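Local coordinates for protein 4'-phospho-dehydrooxetanocin synthase (Bacillus megaterium, PDB 5UL3) that catalyses the oxidative ring contraction of dAMP to an oxetane aldehyde in oxetanocin A biosynthesis, using cobalamin, a [4Fe-4S] cluster and S-adenosylmethionine, at residues Glu19-Ile24 against Ser29-Arg34; Ser659-Met664 against Gln694-Lys699; Pro551-Val556 against Gly579-Ser584. One frame throughout, in Å; residues are numbered along the deposited sequence.

Contact 1: residues Glu19-Ile24 against Ser29-Arg34; sequences EIFSQI and SEIEKR
The backbones are nearest, CA to CA, at I20 and I31, with 6.8 Å from CA of I20 to CA of I31. I20 lies on helix 7-21, and I31 on helix 28-39. Their side chains slide past each other in opposite directions. CG2 of I20 comes 4.0 Å from CD1 of I31. The same CD1 of I31 packs 3.6 Å from the main-chain O of I20 and also lies near O of Q23. With CG1 of I31 beside the main-chain N (chi1 -64°), its CG2 branch is anti to that N. From there it meets F21, with CE1 of the ring 3.6 Å from CG2 of I31. C35, T59 and P75 also touch this ring. CD1 of I20 extends to the main-chain O of R34.

The polar side is formed by Q23 and R34, which cross at about a right angle. OE1 of Q23 is 2.9 Å from NH1 of R34, but the angle is too poor for a hydrogen bond. The amide and guanidinium planes are 80° apart. A water takes a bond from NH1 of R34 at 2.9 Å, at the edge of the guanidinium, and a weak one from NE2 of Q23. NE2 of Q23 also donates to O of E19 at 3.2 Å. OG of S22 reaches that oxygen from the opposite face, so two donors grip it. R34 also pairs with E30 of its own helix in a salt bridge whose modelled length is doubtfully short.

Q23 centres an inverse gamma turn. The whole is a helical hairpin, two helices joined by a short link, and I31 also touches V52 of the four-stranded antiparallel sheet.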
loop_
_atom_site.group_PDB
_atom_site.type_symbol
_atom_site.label_atom_id
_atom_site.label_comp_id
_atom_site.label_asym_id
_atom_site.label_seq_id
_atom_site.Cartn_x
_atom_site.Cartn_y
_atom_site.Cartn_z
ATOM N N GLU A 19 20.048 5.015 -26.590
ATOM C CA GLU A 19 20.819 4.335 -25.556
ATOM C C GLU A 19 20.832 5.138 -24.264
ATOM O O GLU A 19 20.780 4.563 -23.170
ATOM C CB GLU A 19 22.249 4.073 -26.041
ATOM C CG GLU A 19 23.096 3.254 -25.069
ATOM C CD GLU A 19 22.633 1.807 -24.935
ATOM O OE1 GLU A 19 23.022 1.148 -23.950
ATOM O OE2 GLU A 19 21.889 1.325 -25.812
ATOM N N ILE A 20 20.900 6.467 -24.364
ATOM C CA ILE A 20 20.844 7.300 -23.170
ATOM C C ILE A 20 19.491 7.142 -22.489
ATOM O O ILE A 20 19.404 6.922 -21.270
ATOM C CB ILE A 20 21.104 8.771 -23.516
ATOM C CG1 ILE A 20 22.549 8.954 -24.012
ATOM C CG2 ILE A 20 20.867 9.626 -22.281
ATOM C CD1 ILE A 20 22.807 10.312 -24.648
ATOM N N PHE A 21 18.417 7.241 -23.276
ATOM C CA PHE A 21 17.068 7.228 -22.705
ATOM C C PHE A 21 16.682 5.862 -22.150
ATOM O O PHE A 21 15.739 5.771 -21.351
ATOM C CB PHE A 21 16.048 7.662 -23.764
ATOM C CG PHE A 21 16.162 9.116 -24.186
ATOM C CD1 PHE A 21 16.959 10.015 -23.489
ATOM C CD2 PHE A 21 15.428 9.581 -25.279
ATOM C CE1 PHE A 21 17.039 11.355 -23.878
ATOM C CE2 PHE A 21 15.505 10.910 -25.675
ATOM C CZ PHE A 21 16.312 11.797 -24.973
ATOM N N SER A 22 17.363 4.795 -22.570
ATOM C CA SER A 22 17.089 3.472 -22.022
ATOM C C SER A 22 17.462 3.370 -20.551
ATOM O O SER A 22 17.020 2.427 -19.879
ATOM C CB SER A 22 17.837 2.397 -22.813
ATOM O OG SER A 22 19.200 2.377 -22.418
ATOM N N GLN A 23 18.240 4.319 -20.028
ATOM C CA GLN A 23 18.633 4.296 -18.621
ATOM C C GLN A 23 17.580 5.048 -17.804
ATOM O O GLN A 23 17.787 6.154 -17.302
ATOM C CB GLN A 23 20.030 4.872 -18.451
ATOM C CG GLN A 23 21.036 4.100 -19.255
ATOM C CD GLN A 23 22.334 4.852 -19.430
ATOM O OE1 GLN A 23 22.950 5.292 -18.459
ATOM N NE2 GLN A 23 22.748 5.019 -20.676
ATOM N N ILE A 24 16.424 4.391 -17.662
ATOM C CA ILE A 24 15.242 5.061 -17.127
ATOM C C ILE A 24 15.324 5.338 -15.634
ATOM O O ILE A 24 14.454 6.030 -15.099
ATOM C CB ILE A 24 13.975 4.246 -17.460
ATOM C CG1 ILE A 24 14.049 2.842 -16.850
ATOM C CG2 ILE A 24 13.794 4.170 -18.952
ATOM C CD1 ILE A 24 12.758 2.016 -17.047
ATOM N N SER A 29 17.866 15.573 -15.081
ATOM C CA SER A 29 19.061 16.408 -15.169
ATOM C C SER A 29 20.279 15.593 -15.590
ATOM O O SER A 29 21.134 16.086 -16.337
ATOM C CB SER A 29 19.320 17.103 -13.834
ATOM O OG SER A 29 18.350 18.106 -13.591
ATOM N N GLU A 30 20.380 14.348 -15.116
ATOM C CA GLU A 30 21.489 13.483 -15.518
ATOM C C GLU A 30 21.333 13.025 -16.963
ATOM O O GLU A 30 22.319 12.941 -17.708
ATOM C CB GLU A 30 21.588 12.285 -14.570
ATOM C CG GLU A 30 22.496 11.145 -15.064
ATOM C CD GLU A 30 23.978 11.527 -15.159
ATOM O OE1 GLU A 30 24.452 12.349 -14.338
ATOM O OE2 GLU A 30 24.669 10.996 -16.061
ATOM N N ILE A 31 20.103 12.728 -17.384
ATOM C CA ILE A 31 19.852 12.478 -18.801
ATOM C C ILE A 31 20.255 13.692 -19.626
ATOM O O ILE A 31 20.895 13.564 -20.679
ATOM C CB ILE A 31 18.371 12.107 -19.026
ATOM C CG1 ILE A 31 18.025 10.791 -18.314
ATOM C CG2 ILE A 31 18.036 12.051 -20.530
ATOM C CD1 ILE A 31 18.467 9.540 -19.048
ATOM N N GLU A 32 19.898 14.890 -19.156
ATOM C CA GLU A 32 20.220 16.093 -19.921
ATOM C C GLU A 32 21.732 16.287 -20.014
ATOM O O GLU A 32 22.252 16.658 -21.077
ATOM C CB GLU A 32 19.537 17.323 -19.303
ATOM C CG GLU A 32 18.116 17.565 -19.866
ATOM C CD GLU A 32 17.275 18.552 -19.068
ATOM O OE1 GLU A 32 17.759 19.016 -18.013
ATOM O OE2 GLU A 32 16.120 18.855 -19.500
ATOM N N LYS A 33 22.452 16.004 -18.925
ATOM C CA LYS A 33 23.912 16.076 -18.943
ATOM C C LYS A 33 24.486 15.214 -20.053
ATOM O O LYS A 33 25.333 15.664 -20.833
ATOM C CB LYS A 33 24.484 15.645 -17.590
ATOM C CG LYS A 33 26.021 15.725 -17.521
ATOM C CD LYS A 33 26.619 14.841 -16.428
ATOM C CE LYS A 33 26.736 15.560 -15.091
ATOM N NZ LYS A 33 27.338 14.687 -14.035
ATOM N N ARG A 34 24.033 13.963 -20.143
ATOM C CA ARG A 34 24.543 13.081 -21.185
ATOM C C ARG A 34 24.105 13.529 -22.571
ATOM O O ARG A 34 24.794 13.236 -23.557
ATOM C CB ARG A 34 24.108 11.645 -20.921
ATOM C CG ARG A 34 24.738 11.072 -19.670
ATOM C CD ARG A 34 23.976 9.872 -19.144
ATOM N NE ARG A 34 24.470 9.449 -17.834
ATOM C CZ ARG A 34 24.971 8.246 -17.577
ATOM N NH1 ARG A 34 25.040 7.334 -18.542
ATOM N NH2 ARG A 34 25.391 7.954 -16.353
HETATM O O HOH W 1 24.925 7.443 -21.462
#

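Contact 2: residues Ser659-Met664 against Gln694-Lys699; sequences SDFLRM and QLIMEK. With EDO (1,2-ethanediol), chain B.
CD2 of L662 and CD1 of I696 form the tight part of this contact, 3.4 Å apart. That is short for two methyl carbons. The two side chains cross at about a right angle. I696 points its CB toward helix 652-664, and its chain is extended (chi2 170°), which carries CD1 out to the meeting point. The backbones stay well apart, with 8.5 Å from CA of L662 to CA of I696. F661 adds a looser touch. Its CE2 atom lies 4.4 Å from CD1 of I696, and the methyl sits at the edge of the ring, near its plane. One methyl of I696 therefore serves both neighbours. All three residues are buried, and no hydrogen bond crosses between the segments.

Helices 652-664 and 683-709 belong to the C-terminal part of the chain, consistent with its helix bundle, and side chains of both segments also touch helix 620-648. F661 meets the ring of F639 on helix 620-648 and pairs edge-to-face with H665. I636, also on helix 620-648, touches I696.

The other side is loose and polar. K699 points its CB toward helix 652-664, yet its side chain makes no contact with segment 659-664. The lysine is extended until a bend at chi4 (-63°). NZ of K699 makes a weak hydrogen bond of 2.8 Å to O1 of a 1,2-ethanediol, probably from the crystallisation liquor. D703 holds the same diol. R663 is exposed and poorly ordered, with a long salt bridge to D660 along its own helix.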
loop_
_atom_site.group_PDB
_atom_site.type_symbol
_atom_site.label_atom_id
_atom_site.label_comp_id
_atom_site.label_asym_id
_atom_site.label_seq_id
_atom_site.Cartn_x
_atom_site.Cartn_y
_atom_site.Cartn_z
ATOM N N SER A 659 -7.802 -27.256 28.348
ATOM C CA SER A 659 -7.114 -28.248 29.169
ATOM C C SER A 659 -6.064 -29.001 28.359
ATOM O O SER A 659 -4.940 -29.204 28.832
ATOM C CB SER A 659 -8.129 -29.211 29.783
ATOM O OG SER A 659 -7.530 -29.987 30.797
ATOM N N ASP A 660 -6.403 -29.399 27.128
ATOM C CA ASP A 660 -5.418 -30.018 26.242
ATOM C C ASP A 660 -4.216 -29.107 26.027
ATOM O O ASP A 660 -3.065 -29.555 26.080
ATOM C CB ASP A 660 -6.058 -30.360 24.896
ATOM C CG ASP A 660 -6.875 -31.629 24.946
ATOM O OD1 ASP A 660 -6.925 -32.262 26.023
ATOM O OD2 ASP A 660 -7.463 -31.995 23.905
ATOM N N PHE A 661 -4.469 -27.823 25.760
ATOM C CA PHE A 661 -3.382 -26.886 25.503
ATOM C C PHE A 661 -2.496 -26.726 26.734
ATOM O O PHE A 661 -1.265 -26.801 26.639
ATOM C CB PHE A 661 -3.958 -25.539 25.054
ATOM C CG PHE A 661 -2.934 -24.463 24.878
ATOM C CD1 PHE A 661 -2.194 -24.372 23.711
ATOM C CD2 PHE A 661 -2.713 -23.531 25.881
ATOM C CE1 PHE A 661 -1.249 -23.376 23.552
ATOM C CE2 PHE A 661 -1.775 -22.530 25.726
ATOM C CZ PHE A 661 -1.037 -22.452 24.561
ATOM N N LEU A 662 -3.110 -26.500 27.901
ATOM C CA LEU A 662 -2.336 -26.361 29.133
ATOM C C LEU A 662 -1.540 -27.622 29.430
ATOM O O LEU A 662 -0.396 -27.549 29.895
ATOM C CB LEU A 662 -3.259 -26.032 30.306
ATOM C CG LEU A 662 -3.946 -24.673 30.225
ATOM C CD1 LEU A 662 -4.832 -24.387 31.436
ATOM C CD2 LEU A 662 -2.894 -23.609 30.061
ATOM N N ARG A 663 -2.129 -28.791 29.172
ATOM C CA ARG A 663 -1.424 -30.041 29.428
ATOM C C ARG A 663 -0.252 -30.213 28.471
ATOM O O ARG A 663 0.817 -30.688 28.868
ATOM C CB ARG A 663 -2.390 -31.219 29.324
ATOM C CG ARG A 663 -1.746 -32.568 29.570
ATOM C CD ARG A 663 -2.778 -33.681 29.575
ATOM N NE ARG A 663 -3.452 -33.805 28.285
ATOM C CZ ARG A 663 -2.997 -34.536 27.272
ATOM N NH1 ARG A 663 -1.859 -35.208 27.394
ATOM N NH2 ARG A 663 -3.678 -34.592 26.136
ATOM N N MET A 664 -0.427 -29.820 27.211
ATOM C CA MET A 664 0.678 -29.859 26.260
ATOM C C MET A 664 1.839 -28.975 26.695
ATOM O O MET A 664 2.983 -29.239 26.312
ATOM C CB MET A 664 0.185 -29.435 24.877
ATOM C CG MET A 664 1.210 -29.592 23.769
ATOM S SD MET A 664 0.714 -28.735 22.261
ATOM C CE MET A 664 0.662 -27.039 22.836
ATOM N N GLN A 694 -0.466 -15.087 31.759
ATOM C CA GLN A 694 0.883 -14.601 31.495
ATOM C C GLN A 694 1.951 -15.551 32.025
ATOM O O GLN A 694 3.081 -15.539 31.526
ATOM C CB GLN A 694 1.054 -13.206 32.099
ATOM C CG GLN A 694 2.425 -12.577 31.850
ATOM C CD GLN A 694 2.543 -11.176 32.406
ATOM O OE1 GLN A 694 2.385 -10.961 33.607
ATOM N NE2 GLN A 694 2.826 -10.207 31.536
ATOM N N LEU A 695 1.617 -16.387 33.016
ATOM C CA LEU A 695 2.559 -17.406 33.472
ATOM C C LEU A 695 2.937 -18.373 32.355
ATOM O O LEU A 695 4.018 -18.971 32.389
ATOM C CB LEU A 695 1.959 -18.174 34.656
ATOM C CG LEU A 695 1.686 -17.330 35.899
ATOM C CD1 LEU A 695 0.885 -18.159 36.903
ATOM C CD2 LEU A 695 3.004 -16.859 36.519
ATOM N N ILE A 696 2.071 -18.543 31.353
ATOM C CA ILE A 696 2.439 -19.392 30.224
ATOM C C ILE A 696 3.438 -18.674 29.330
ATOM O O ILE A 696 4.384 -19.284 28.822
ATOM C CB ILE A 696 1.194 -19.829 29.433
ATOM C CG1 ILE A 696 0.168 -20.462 30.373
ATOM C CG2 ILE A 696 1.591 -20.819 28.352
ATOM C CD1 ILE A 696 -1.155 -20.677 29.710
ATOM N N MET A 697 3.251 -17.369 29.125
ATOM C CA MET A 697 4.257 -16.601 28.397
ATOM C C MET A 697 5.594 -16.618 29.129
ATOM O O MET A 697 6.657 -16.672 28.497
ATOM C CB MET A 697 3.779 -15.165 28.193
ATOM C CG MET A 697 4.674 -14.338 27.295
ATOM S SD MET A 697 4.553 -14.875 25.569
ATOM C CE MET A 697 5.877 -13.865 24.920
ATOM N N GLU A 698 5.568 -16.580 30.470
ATOM C CA GLU A 698 6.824 -16.670 31.209
ATOM C C GLU A 698 7.536 -17.974 30.890
ATOM O O GLU A 698 8.755 -17.994 30.702
ATOM C CB GLU A 698 6.596 -16.554 32.723
ATOM C CG GLU A 698 7.943 -16.598 33.474
ATOM C CD GLU A 698 7.836 -16.793 34.979
ATOM O OE1 GLU A 698 6.732 -17.053 35.484
ATOM O OE2 GLU A 698 8.883 -16.675 35.656
ATOM N N LYS A 699 6.783 -19.070 30.799
ATOM C CA LYS A 699 7.393 -20.367 30.528
ATOM C C LYS A 699 8.125 -20.352 29.195
ATOM O O LYS A 699 9.258 -20.842 29.085
ATOM C CB LYS A 699 6.329 -21.465 30.550
ATOM C CG LYS A 699 6.872 -22.839 30.195
ATOM C CD LYS A 699 5.972 -23.949 30.702
ATOM C CE LYS A 699 6.625 -25.309 30.499
ATOM N NZ LYS A 699 6.827 -25.597 29.052
HETATM C C1 EDO B . 6.374 -24.273 26.111
HETATM O O1 EDO B . 5.402 -24.052 27.140
HETATM C C2 EDO B . 7.361 -23.114 26.107
HETATM O O2 EDO B . 8.278 -23.263 25.015
#

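Contact 3: residues Pro551-Val556 against Gly579-Ser584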
loop_
_atom_site.group_PDB
_atom_site.type_symbol
_atom_site.label_atom_id
_atom_site.label_comp_id
_atom_site.label_asym_id
_atom_site.label_seq_id
_atom_site.Cartn_x
_atom_site.Cartn_y
_atom_site.Cartn_z
ATOM N N PRO A 551 -19.181 3.921 6.659
ATOM C CA PRO A 551 -20.488 3.441 7.130
ATOM C C PRO A 551 -20.469 3.004 8.577
ATOM O O PRO A 551 -21.449 3.229 9.299
ATOM C CB PRO A 551 -20.777 2.264 6.182
ATOM C CG PRO A 551 -20.065 2.611 4.930
ATOM C CD PRO A 551 -18.781 3.271 5.402
ATOM N N TYR A 552 -19.375 2.386 9.032
ATOM C CA TYR A 552 -19.330 1.929 10.419
ATOM C C TYR A 552 -19.380 3.098 11.399
ATOM O O TYR A 552 -20.026 3.002 12.451
ATOM C CB TYR A 552 -18.086 1.072 10.664
ATOM C CG TYR A 552 -18.188 0.190 11.902
ATOM C CD1 TYR A 552 -17.823 0.674 13.155
ATOM C CD2 TYR A 552 -18.645 -1.123 11.813
ATOM C CE1 TYR A 552 -17.908 -0.123 14.298
ATOM C CE2 TYR A 552 -18.744 -1.926 12.948
ATOM C CZ TYR A 552 -18.372 -1.418 14.181
ATOM O OH TYR A 552 -18.460 -2.184 15.320
ATOM N N SER A 553 -18.702 4.210 11.089
ATOM C CA SER A 553 -18.787 5.368 11.976
ATOM C C SER A 553 -20.219 5.882 12.048
ATOM O O SER A 553 -20.702 6.253 13.126
ATOM C CB SER A 553 -17.839 6.487 11.528
ATOM O OG SER A 553 -18.218 7.058 10.280
ATOM N N ARG A 554 -20.930 5.870 10.925
ATOM C CA ARG A 554 -22.323 6.309 10.957
ATOM C C ARG A 554 -23.216 5.307 11.684
ATOM O O ARG A 554 -24.187 5.713 12.336
ATOM C CB ARG A 554 -22.819 6.568 9.538
ATOM C CG ARG A 554 -21.985 7.629 8.826
ATOM C CD ARG A 554 -22.618 8.114 7.533
ATOM N NE ARG A 554 -22.650 7.088 6.496
ATOM C CZ ARG A 554 -21.646 6.826 5.662
ATOM N NH1 ARG A 554 -20.502 7.504 5.742
ATOM N NH2 ARG A 554 -21.786 5.880 4.742
ATOM N N MET A 555 -22.903 4.009 11.599
ATOM C CA MET A 555 -23.611 3.018 12.410
ATOM C C MET A 555 -23.409 3.286 13.891
ATOM O O MET A 555 -24.342 3.144 14.693
ATOM C CB MET A 555 -23.135 1.606 12.062
ATOM C CG MET A 555 -23.474 1.166 10.654
ATOM S SD MET A 555 -22.425 -0.185 10.042
ATOM C CE MET A 555 -22.663 -1.455 11.279
ATOM N N VAL A 556 -22.193 3.667 14.276
ATOM C CA VAL A 556 -21.916 3.984 15.671
ATOM C C VAL A 556 -22.671 5.241 16.081
ATOM O O VAL A 556 -23.300 5.288 17.145
ATOM C CB VAL A 556 -20.405 4.138 15.894
ATOM C CG1 VAL A 556 -20.120 4.826 17.231
ATOM C CG2 VAL A 556 -19.745 2.781 15.832
ATOM N N GLY A 579 -6.825 10.325 10.916
ATOM C CA GLY A 579 -8.021 10.149 10.106
ATOM C C GLY A 579 -9.049 9.215 10.701
ATOM O O GLY A 579 -9.755 8.519 9.953
ATOM N N ARG A 580 -9.164 9.178 12.029
ATOM C CA ARG A 580 -10.006 8.169 12.657
ATOM C C ARG A 580 -10.577 8.685 13.967
ATOM O O ARG A 580 -10.048 9.610 14.587
ATOM C CB ARG A 580 -9.239 6.869 12.916
ATOM C CG ARG A 580 -8.219 6.945 14.044
ATOM C CD ARG A 580 -7.351 5.687 14.049
ATOM N NE ARG A 580 -6.314 5.716 15.079
ATOM C CZ ARG A 580 -5.227 4.948 15.062
ATOM N NH1 ARG A 580 -5.029 4.094 14.064
ATOM N NH2 ARG A 580 -4.337 5.036 16.039
ATOM N N TYR A 581 -11.663 8.051 14.379
ATOM C CA TYR A 581 -12.312 8.328 15.647
ATOM C C TYR A 581 -11.722 7.440 16.730
ATOM O O TYR A 581 -11.184 6.365 16.454
ATOM C CB TYR A 581 -13.816 8.072 15.556
ATOM C CG TYR A 581 -14.570 8.934 14.576
ATOM C CD1 TYR A 581 -15.009 10.205 14.932
ATOM C CD2 TYR A 581 -14.876 8.469 13.300
ATOM C CE1 TYR A 581 -15.715 10.996 14.048
ATOM C CE2 TYR A 581 -15.585 9.258 12.403
ATOM C CZ TYR A 581 -16.004 10.519 12.787
ATOM O OH TYR A 581 -16.712 11.308 11.907
ATOM N N ALA A 582 -11.815 7.911 17.970
ATOM C CA ALA A 582 -11.553 7.094 19.145
ATOM C C ALA A 582 -12.909 6.735 19.745
ATOM O O ALA A 582 -13.684 7.627 20.100
ATOM C CB ALA A 582 -10.670 7.839 20.144
ATOM N N THR A 583 -13.207 5.437 19.816
ATOM C CA THR A 583 -14.564 4.952 20.052
ATOM C C THR A 583 -14.578 3.884 21.136
ATOM O O THR A 583 -13.766 2.952 21.104
ATOM C CB THR A 583 -15.167 4.366 18.764
ATOM O OG1 THR A 583 -14.918 5.252 17.661
ATOM C CG2 THR A 583 -16.681 4.140 18.914
ATOM N N SER A 584 -15.510 4.012 22.079
ATOM C CA SER A 584 -15.705 3.011 23.118
ATOM C C SER A 584 -16.673 1.932 22.639
ATOM O O SER A 584 -17.378 2.089 21.640
ATOM C CB SER A 584 -16.223 3.656 24.404
ATOM O OG SER A 584 -15.312 4.616 24.911
#
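S553 and Y581 make one of the two touches here, and V556 and T583 make the other. CB of S553 lies 3.7 Å from CE2 of the Y581 ring and 4.0 Å from CD2 of Y581. The methylene approaches the ring obliquely. CG1 of V556 meets CG2 of T583 tip to tip at 3.9 Å. In V556 that methyl is anti to the main-chain N (chi1 165°), which projects it from helix 551-563 toward the 579-584 segment.

The next shell surrounds and orients these groups. OG of S553 is hydrogen-bonded to O of T550, just before the segment. I546 touches both S553 and T583, and I568 touches both V556 and Y581. Y581 is also backbone-bonded to I546, in the two-stranded antiparallel pairing of 546-547 with 580-581. A G1 beta bulge at G579 and R580 leads into it. Farther out, R580 forms a salt bridge with E545, a residue that binds S-adenosylmethionine.

No hydrogen bond joins the two segments. Their chemistry is carbon against carbon, so the helix meets the strand and the loop after it through van der Waals contact, while the bonds that set their positions come from neighbouring residues.

How the contacts relate
From the N terminus, contact 1 comes first. Four residues separate its segments, and it closes the link between helices 7-21 and 28-39. Contact 3 follows far along the chain. Here 22 residues, including the rest of helix 551-563, separate the helix segment from the one holding strand 580-581. Contact 2 is last and joins helices 652-664 and 683-709, with 29 residues between its segments. The three run in series, so none nests in or crosses another. Contact 1 lies on the opposite side of the chain's centre from both others, its centre about 62 Å from that of contact 2. Contact 3 lies nearest the cofactors, with the side chain of S553 about 12 Å from the bound cobalamin; contacts 1 and 2 lie away from the cofactor and substrate sites.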